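Local coordinates for Mgp-operon protein 3 (Mycoplasma pneumoniae, PDB 6RJ1) that probably takes part in adhesion to host cells, as the extracellular N-domain of the P40/P90 adhesion protein of this human pathogen, at residues Ala180-Phe192 and Leu209-Lys222. Residues are numbered along the deposited sequence; the frame is centred on the assembly and turned at random.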
ATOM      1  N   ALA A 180      -8.940 -14.240  -7.485  1.00 60.78           N
ATOM      2  CA  ALA A 180      -8.580 -15.655  -7.643  1.00 60.75           C
ATOM      3  C   ALA A 180      -7.978 -16.017  -9.005  1.00 66.44           C
ATOM      4  O   ALA A 180      -8.635 -15.870 -10.032  1.00 66.76           O
ATOM      5  CB  ALA A 180      -9.784 -16.544  -7.342  1.00 61.14           C
ATOM      6  N   ARG A 181      -6.736 -16.516  -9.001  1.00 63.46           N
ATOM      7  CA  ARG A 181      -5.991 -16.937 -10.189  1.00 63.47           C
ATOM      8  C   ARG A 181      -5.749 -18.442 -10.084  1.00 68.77           C
ATOM      9  O   ARG A 181      -5.407 -18.919  -9.001  1.00 68.93           O
ATOM     10  CB  ARG A 181      -4.637 -16.192 -10.227  1.00 63.14           C
ATOM     11  CG  ARG A 181      -4.467 -15.102 -11.295  1.00 72.33           C
ATOM     12  CD  ARG A 181      -5.506 -13.986 -11.319  1.00 74.51           C
ATOM     13  NE  ARG A 181      -5.448 -13.057 -10.190  1.00 74.54           N
ATOM     14  CZ  ARG A 181      -5.129 -11.767 -10.294  1.00 86.83           C
ATOM     15  NH1 ARG A 181      -5.156 -10.984  -9.228  1.00 64.68           N
ATOM     16  NH2 ARG A 181      -4.789 -11.252 -11.468  1.00 78.39           N
ATOM     17  N   VAL A 182      -5.900 -19.191 -11.197  1.00 65.98           N
ATOM     18  CA  VAL A 182      -5.670 -20.643 -11.223  1.00 66.18           C
ATOM     19  C   VAL A 182      -4.255 -20.972 -10.725  1.00 71.34           C
ATOM     20  O   VAL A 182      -3.288 -20.323 -11.124  1.00 70.97           O
ATOM     21  CB  VAL A 182      -6.012 -21.304 -12.591  1.00 69.38           C
ATOM     22  CG1 VAL A 182      -5.690 -22.799 -12.588  1.00 68.38           C
ATOM     23  CG2 VAL A 182      -7.482 -21.080 -12.950  1.00 69.27           C
ATOM     24  N   ASN A 183      -4.167 -21.926  -9.788  1.00 68.49           N
ATOM     25  CA  ASN A 183      -2.921 -22.374  -9.177  1.00 67.75           C
ATOM     26  C   ASN A 183      -1.865 -22.785 -10.189  1.00 69.47           C
ATOM     27  O   ASN A 183      -2.170 -23.426 -11.199  1.00 68.12           O
ATOM     28  CB  ASN A 183      -3.179 -23.554  -8.239  1.00 66.74           C
ATOM     29  CG  ASN A 183      -3.398 -23.209  -6.801  1.00 78.15           C
ATOM     30  OD1 ASN A 183      -2.981 -22.158  -6.289  1.00 71.14           O
ATOM     31  ND2 ASN A 183      -4.035 -24.125  -6.111  1.00 73.40           N
ATOM     32  N   GLY A 184      -0.628 -22.431  -9.873  1.00 65.11           N
ATOM     33  CA  GLY A 184       0.537 -22.813 -10.646  1.00 64.69           C
ATOM     34  C   GLY A 184       0.866 -24.277 -10.424  1.00 69.00           C
ATOM     35  O   GLY A 184       0.221 -24.958  -9.618  1.00 70.08           O
ATOM     36  N   VAL A 185       1.864 -24.770 -11.151  1.00 63.63           N
ATOM     37  CA  VAL A 185       2.339 -26.147 -11.109  1.00 62.72           C
ATOM     38  C   VAL A 185       2.979 -26.492  -9.736  1.00 65.55           C
ATOM     39  O   VAL A 185       3.531 -25.604  -9.099  1.00 65.78           O
ATOM     40  CB  VAL A 185       3.268 -26.350 -12.338  1.00 66.57           C
ATOM     41  CG1 VAL A 185       4.347 -27.391 -12.106  1.00 66.37           C
ATOM     42  CG2 VAL A 185       2.449 -26.695 -13.573  1.00 66.57           C
ATOM     43  N   ALA A 186       2.839 -27.753  -9.257  1.00 60.31           N
ATOM     44  CA  ALA A 186       3.411 -28.221  -7.990  1.00 59.24           C
ATOM     45  C   ALA A 186       4.931 -28.276  -8.102  1.00 63.35           C
ATOM     46  O   ALA A 186       5.439 -28.518  -9.193  1.00 64.59           O
ATOM     47  CB  ALA A 186       2.871 -29.596  -7.659  1.00 59.70           C
ATOM     48  N   GLN A 187       5.664 -28.074  -6.997  1.00 59.06           N
ATOM     49  CA  GLN A 187       7.126 -28.081  -7.076  1.00 58.70           C
ATOM     50  C   GLN A 187       7.733 -29.447  -7.477  1.00 62.82           C
ATOM     51  O   GLN A 187       8.799 -29.428  -8.084  1.00 61.66           O
ATOM     52  CB  GLN A 187       7.796 -27.493  -5.820  1.00 59.54           C
ATOM     53  CG  GLN A 187       7.654 -28.262  -4.523  1.00 58.88           C
ATOM     54  CD  GLN A 187       8.526 -27.675  -3.431  1.00 69.69           C
ATOM     55  OE1 GLN A 187       9.425 -26.841  -3.658  1.00 59.16           O
ATOM     56  NE2 GLN A 187       8.281 -28.102  -2.206  1.00 60.97           N
ATOM     57  N   ASP A 188       7.043 -30.599  -7.251  1.00 62.01           N
ATOM     58  CA  ASP A 188       7.578 -31.916  -7.679  1.00 62.81           C
ATOM     59  C   ASP A 188       7.621 -32.059  -9.200  1.00 66.22           C
ATOM     60  O   ASP A 188       8.537 -32.685  -9.720  1.00 65.82           O
ATOM     61  CB  ASP A 188       6.849 -33.109  -7.020  1.00 65.44           C
ATOM     62  CG  ASP A 188       5.354 -33.263  -7.297  1.00 78.07           C
ATOM     63  OD1 ASP A 188       4.727 -32.286  -7.774  1.00 79.02           O
ATOM     64  OD2 ASP A 188       4.808 -34.350  -7.010  1.00 82.64           O
ATOM     65  N   THR A 189       6.648 -31.445  -9.905  1.00 63.59           N
ATOM     66  CA  THR A 189       6.556 -31.424 -11.372  1.00 63.59           C
ATOM     67  C   THR A 189       7.673 -30.528 -11.929  1.00 66.73           C
ATOM     68  O   THR A 189       8.292 -30.877 -12.927  1.00 66.54           O
ATOM     69  CB  THR A 189       5.148 -30.960 -11.813  1.00 74.58           C
ATOM     70  OG1 THR A 189       4.164 -31.828 -11.250  1.00 80.95           O
ATOM     71  CG2 THR A 189       4.979 -30.920 -13.329  1.00 71.61           C
ATOM     72  N   VAL A 190       7.932 -29.386 -11.271  1.00 62.69           N
ATOM     73  CA  VAL A 190       8.973 -28.436 -11.672  1.00 62.20           C
ATOM     74  C   VAL A 190      10.366 -29.090 -11.726  1.00 67.14           C
ATOM     75  O   VAL A 190      11.073 -28.935 -12.724  1.00 68.10           O
ATOM     76  CB  VAL A 190       8.954 -27.154 -10.788  1.00 64.78           C
ATOM     77  CG1 VAL A 190      10.212 -26.306 -10.978  1.00 64.05           C
ATOM     78  CG2 VAL A 190       7.703 -26.323 -11.048  1.00 64.26           C
ATOM     79  N   HIS A 191      10.732 -29.842 -10.679  1.00 62.62           N
ATOM     80  CA  HIS A 191      12.061 -30.430 -10.561  1.00 62.02           C
ATOM     81  C   HIS A 191      12.215 -31.834 -11.095  1.00 67.77           C
ATOM     82  O   HIS A 191      13.338 -32.226 -11.412  1.00 68.10           O
ATOM     83  CB  HIS A 191      12.535 -30.365  -9.107  1.00 62.20           C
ATOM     84  CG  HIS A 191      12.658 -28.961  -8.600  1.00 64.90           C
ATOM     85  ND1 HIS A 191      11.743 -28.438  -7.707  1.00 66.09           N
ATOM     86  CD2 HIS A 191      13.564 -28.004  -8.915  1.00 65.89           C
ATOM     87  CE1 HIS A 191      12.135 -27.197  -7.484  1.00 65.38           C
ATOM     88  NE2 HIS A 191      13.228 -26.893  -8.188  1.00 65.69           N
ATOM     89  N   PHE A 192      11.121 -32.594 -11.201  1.00 65.77           N
ATOM     90  CA  PHE A 192      11.192 -33.973 -11.679  1.00 66.08           C
ATOM     91  C   PHE A 192      10.518 -34.212 -13.032  1.00 72.23           C
ATOM     92  O   PHE A 192      10.771 -35.244 -13.655  1.00 72.86           O
ATOM     93  CB  PHE A 192      10.651 -34.939 -10.611  1.00 67.88           C
ATOM     94  CG  PHE A 192      11.484 -34.944  -9.351  1.00 69.02           C
ATOM     95  CD1 PHE A 192      12.626 -35.736  -9.255  1.00 71.81           C
ATOM     96  CD2 PHE A 192      11.142 -34.142  -8.266  1.00 69.96           C
ATOM     97  CE1 PHE A 192      13.411 -35.721  -8.099  1.00 72.72           C
ATOM     98  CE2 PHE A 192      11.928 -34.128  -7.110  1.00 72.65           C
ATOM     99  CZ  PHE A 192      13.051 -34.923  -7.029  1.00 71.37           C
ATOM    100  N   LEU A 209      16.322 -29.852  -1.768  1.00 65.62           N
ATOM    101  CA  LEU A 209      15.017 -30.004  -1.135  1.00 63.86           C
ATOM    102  C   LEU A 209      15.038 -31.117  -0.076  1.00 67.05           C
ATOM    103  O   LEU A 209      14.022 -31.786   0.128  1.00 66.95           O
ATOM    104  CB  LEU A 209      13.955 -30.307  -2.220  1.00 63.16           C
ATOM    105  CG  LEU A 209      13.649 -29.193  -3.212  1.00 66.02           C
ATOM    106  CD1 LEU A 209      13.100 -29.746  -4.491  1.00 65.17           C
ATOM    107  CD2 LEU A 209      12.708 -28.163  -2.617  1.00 68.10           C
ATOM    108  N   LYS A 210      16.190 -31.310   0.603  1.00 62.54           N
ATOM    109  CA  LYS A 210      16.367 -32.308   1.666  1.00 61.73           C
ATOM    110  C   LYS A 210      15.269 -32.144   2.714  1.00 66.16           C
ATOM    111  O   LYS A 210      14.998 -31.027   3.161  1.00 65.80           O
ATOM    112  CB  LYS A 210      17.751 -32.170   2.327  1.00 63.53           C
ATOM    113  CG  LYS A 210      18.159 -33.371   3.167  1.00 78.06           C
ATOM    114  CD  LYS A 210      19.559 -33.221   3.746  1.00 90.71           C
ATOM    115  CE  LYS A 210      19.554 -32.929   5.217  1.00106.81           C
ATOM    116  NZ  LYS A 210      20.923 -33.019   5.790  1.00118.14           N
ATOM    117  N   ASN A 211      14.595 -33.257   3.035  1.00 62.65           N
ATOM    118  CA  ASN A 211      13.516 -33.388   4.021  1.00 61.76           C
ATOM    119  C   ASN A 211      12.306 -32.483   3.750  1.00 65.74           C
ATOM    120  O   ASN A 211      11.493 -32.292   4.656  1.00 66.19           O
ATOM    121  CB  ASN A 211      14.042 -33.207   5.454  1.00 61.18           C
ATOM    122  CG  ASN A 211      15.151 -34.151   5.822  1.00 83.94           C
ATOM    123  OD1 ASN A 211      14.999 -35.377   5.769  1.00 79.31           O
ATOM    124  ND2 ASN A 211      16.293 -33.595   6.201  1.00 76.50           N
ATOM    125  N   ASN A 212      12.158 -31.958   2.512  1.00 61.58           N
ATOM    126  CA  ASN A 212      11.011 -31.114   2.167  1.00 61.00           C
ATOM    127  C   ASN A 212       9.788 -32.016   2.058  1.00 66.24           C
ATOM    128  O   ASN A 212       9.782 -32.933   1.232  1.00 65.27           O
ATOM    129  CB  ASN A 212      11.239 -30.332   0.880  1.00 60.55           C
ATOM    130  CG  ASN A 212      10.227 -29.239   0.641  1.00 72.91           C
ATOM    131  OD1 ASN A 212       9.034 -29.485   0.434  1.00 66.61           O
ATOM    132  ND2 ASN A 212      10.685 -28.004   0.646  1.00 61.31           N
ATOM    133  N   PRO A 213       8.768 -31.817   2.932  1.00 64.10           N
ATOM    134  CA  PRO A 213       7.597 -32.704   2.906  1.00 64.01           C
ATOM    135  C   PRO A 213       6.458 -32.266   1.972  1.00 70.15           C
ATOM    136  O   PRO A 213       5.400 -32.894   1.989  1.00 70.72           O
ATOM    137  CB  PRO A 213       7.148 -32.675   4.365  1.00 65.07           C
ATOM    138  CG  PRO A 213       7.457 -31.294   4.802  1.00 69.07           C
ATOM    139  CD  PRO A 213       8.630 -30.800   3.997  1.00 64.93           C
ATOM    140  N   GLY A 214       6.665 -31.205   1.187  1.00 66.49           N
ATOM    141  CA  GLY A 214       5.628 -30.677   0.312  1.00 65.86           C
ATOM    142  C   GLY A 214       5.889 -30.774  -1.174  1.00 68.36           C
ATOM    143  O   GLY A 214       6.070 -29.735  -1.816  1.00 67.81           O
ATOM    144  N   PRO A 215       5.840 -31.990  -1.783  1.00 63.46           N
ATOM    145  CA  PRO A 215       6.049 -32.080  -3.241  1.00 62.64           C
ATOM    146  C   PRO A 215       4.935 -31.400  -4.041  1.00 65.62           C
ATOM    147  O   PRO A 215       5.176 -30.933  -5.153  1.00 65.04           O
ATOM    148  CB  PRO A 215       6.072 -33.592  -3.501  1.00 63.79           C
ATOM    149  CG  PRO A 215       5.326 -34.189  -2.383  1.00 67.55           C
ATOM    150  CD  PRO A 215       5.604 -33.329  -1.198  1.00 63.68           C
ATOM    151  N   LYS A 216       3.726 -31.341  -3.454  1.00 61.60           N
ATOM    152  CA  LYS A 216       2.527 -30.768  -4.061  1.00 60.95           C
ATOM    153  C   LYS A 216       2.359 -29.271  -3.793  1.00 63.29           C
ATOM    154  O   LYS A 216       1.360 -28.696  -4.230  1.00 63.06           O
ATOM    155  CB  LYS A 216       1.260 -31.562  -3.656  1.00 62.41           C
ATOM    156  CG  LYS A 216       1.291 -33.051  -4.008  1.00 70.26           C
ATOM    157  CD  LYS A 216       1.491 -33.359  -5.499  1.00 78.31           C
ATOM    158  CE  LYS A 216       1.690 -34.845  -5.712  1.00 84.35           C
ATOM    159  NZ  LYS A 216       2.016 -35.162  -7.126  1.00 90.11           N
ATOM    160  N   ALA A 217       3.336 -28.635  -3.115  1.00 59.18           N
ATOM    161  CA  ALA A 217       3.305 -27.197  -2.827  1.00 58.98           C
ATOM    162  C   ALA A 217       3.332 -26.378  -4.125  1.00 63.38           C
ATOM    163  O   ALA A 217       4.196 -26.589  -4.981  1.00 63.22           O
ATOM    164  CB  ALA A 217       4.465 -26.809  -1.924  1.00 59.59           C
ATOM    165  N   VAL A 218       2.332 -25.500  -4.290  1.00 60.00           N
ATOM    166  CA  VAL A 218       2.131 -24.676  -5.484  1.00 59.09           C
ATOM    167  C   VAL A 218       3.216 -23.603  -5.609  1.00 64.23           C
ATOM    168  O   VAL A 218       3.495 -22.878  -4.655  1.00 64.33           O
ATOM    169  CB  VAL A 218       0.684 -24.111  -5.557  1.00 61.43           C
ATOM    170  CG1 VAL A 218       0.490 -23.246  -6.789  1.00 60.88           C
ATOM    171  CG2 VAL A 218      -0.351 -25.242  -5.537  1.00 60.59           C
ATOM    172  N   THR A 219       3.838 -23.539  -6.801  1.00 61.16           N
ATOM    173  CA  THR A 219       4.928 -22.631  -7.168  1.00 60.24           C
ATOM    174  C   THR A 219       4.476 -21.214  -7.570  1.00 63.49           C
ATOM    175  O   THR A 219       5.321 -20.323  -7.716  1.00 63.43           O
ATOM    176  CB  THR A 219       5.785 -23.263  -8.268  1.00 65.76           C
ATOM    177  OG1 THR A 219       5.002 -23.405  -9.457  1.00 63.25           O
ATOM    178  CG2 THR A 219       6.381 -24.591  -7.857  1.00 62.97           C
ATOM    179  N   GLY A 220       3.171 -21.013  -7.745  1.00 58.49           N
ATOM    180  CA  GLY A 220       2.647 -19.710  -8.121  1.00 57.93           C
ATOM    181  C   GLY A 220       1.240 -19.715  -8.664  1.00 62.39           C
ATOM    182  O   GLY A 220       0.390 -20.483  -8.207  1.00 63.28           O
ATOM    183  N   PHE A 221       0.973 -18.816  -9.615  1.00 57.01           N
ATOM    184  CA  PHE A 221      -0.349 -18.675 -10.211  1.00 55.58           C
ATOM    185  C   PHE A 221      -0.268 -18.378 -11.705  1.00 58.06           C
ATOM    186  O   PHE A 221       0.641 -17.675 -12.152  1.00 56.37           O
ATOM    187  CB  PHE A 221      -1.202 -17.627  -9.446  1.00 56.73           C
ATOM    188  CG  PHE A 221      -0.628 -16.230  -9.363  1.00 57.42           C
ATOM    189  CD1 PHE A 221       0.249 -15.879  -8.344  1.00 60.96           C
ATOM    190  CD2 PHE A 221      -1.007 -15.249 -10.273  1.00 58.25           C
ATOM    191  CE1 PHE A 221       0.765 -14.574  -8.251  1.00 61.66           C
ATOM    192  CE2 PHE A 221      -0.498 -13.947 -10.182  1.00 61.24           C
ATOM    193  CZ  PHE A 221       0.387 -13.616  -9.171  1.00 59.79           C
ATOM    194  N   LYS A 222      -1.228 -18.933 -12.468  1.00 54.86           N
ATOM    195  CA  LYS A 222      -1.365 -18.776 -13.912  1.00 54.73           C
ATOM    196  C   LYS A 222      -1.640 -17.309 -14.298  1.00 61.09           C
ATOM    197  O   LYS A 222      -2.473 -16.643 -13.673  1.00 59.61           O
ATOM    198  CB  LYS A 222      -2.470 -19.697 -14.439  1.00 56.24           C
ATOM    199  CG  LYS A 222      -2.120 -21.175 -14.374  1.00 67.50           C
ATOM    200  CD  LYS A 222      -3.007 -21.995 -15.291  1.00 81.87           C
ATOM    201  CE  LYS A 222      -2.595 -23.451 -15.326  1.00 98.16           C
ATOM    202  NZ  LYS A 222      -3.545 -24.278 -16.120  1.00105.60           N
TER
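Asp188 and Lys216 form the salt bridge of this contact: OD2 of the carboxylate meets NZ at 2.9 Å with its syn lone pair. Lysine suits the exposed turn because its long chain, bent at chi2 (-58°), brings the ammonium back to the acid. At the first turn of helix 187-192, the backbone NH groups of Gln187 and Asp188 have no helical carbonyl ahead of them; they donate instead to Ala217 O and Pro215 O, both from the type I turn Gly214-Ala217. Gln187 adds its amide: NE2 reaches Gly214 O at 2.8 Å in an almost straight bond (170°). Gly214 O lies in the plane of that amide, but the donor sits above the carbonyl plane, on the face opposite Ala217 N, which closes the turn. Asn212 OD1 accepts from Gly214 N in an Asx turn, while its ND2 donates to Gln635 O.

Val185 O is gripped twice by Thr219, through N and, at 2.7 Å, through OG1. With OG1 between the backbone N and carbonyl carbon (chi1 65°), the methyl Thr219 CG2 packs on Gln187 CA and Val190 CG2. The antiparallel backbones continue through Gly184 N to Gly220 O and Lys222 N to Val182 O; glycine at 184 lets the chains approach to 4.3 Å between the CA atoms of Gly184 and Phe221.

Side-chain packing surrounds these bonds. Val218 crosses the Asn183 amide, the Lys222 chain runs alongside Val182, and Leu209 CD1 makes an off-centre CH-pi contact with the His191 ring. Arg181 CG lies against Phe221 CD2, while its guanidinium turns to Leu179, Glu167 and Tyr662. Trp200 of helix 200-203 packs on Gln187, Asp188 and Pro215, and strand 220-222 pairs antiparallel with strand 575-577, joining the contact to the mixed sheet.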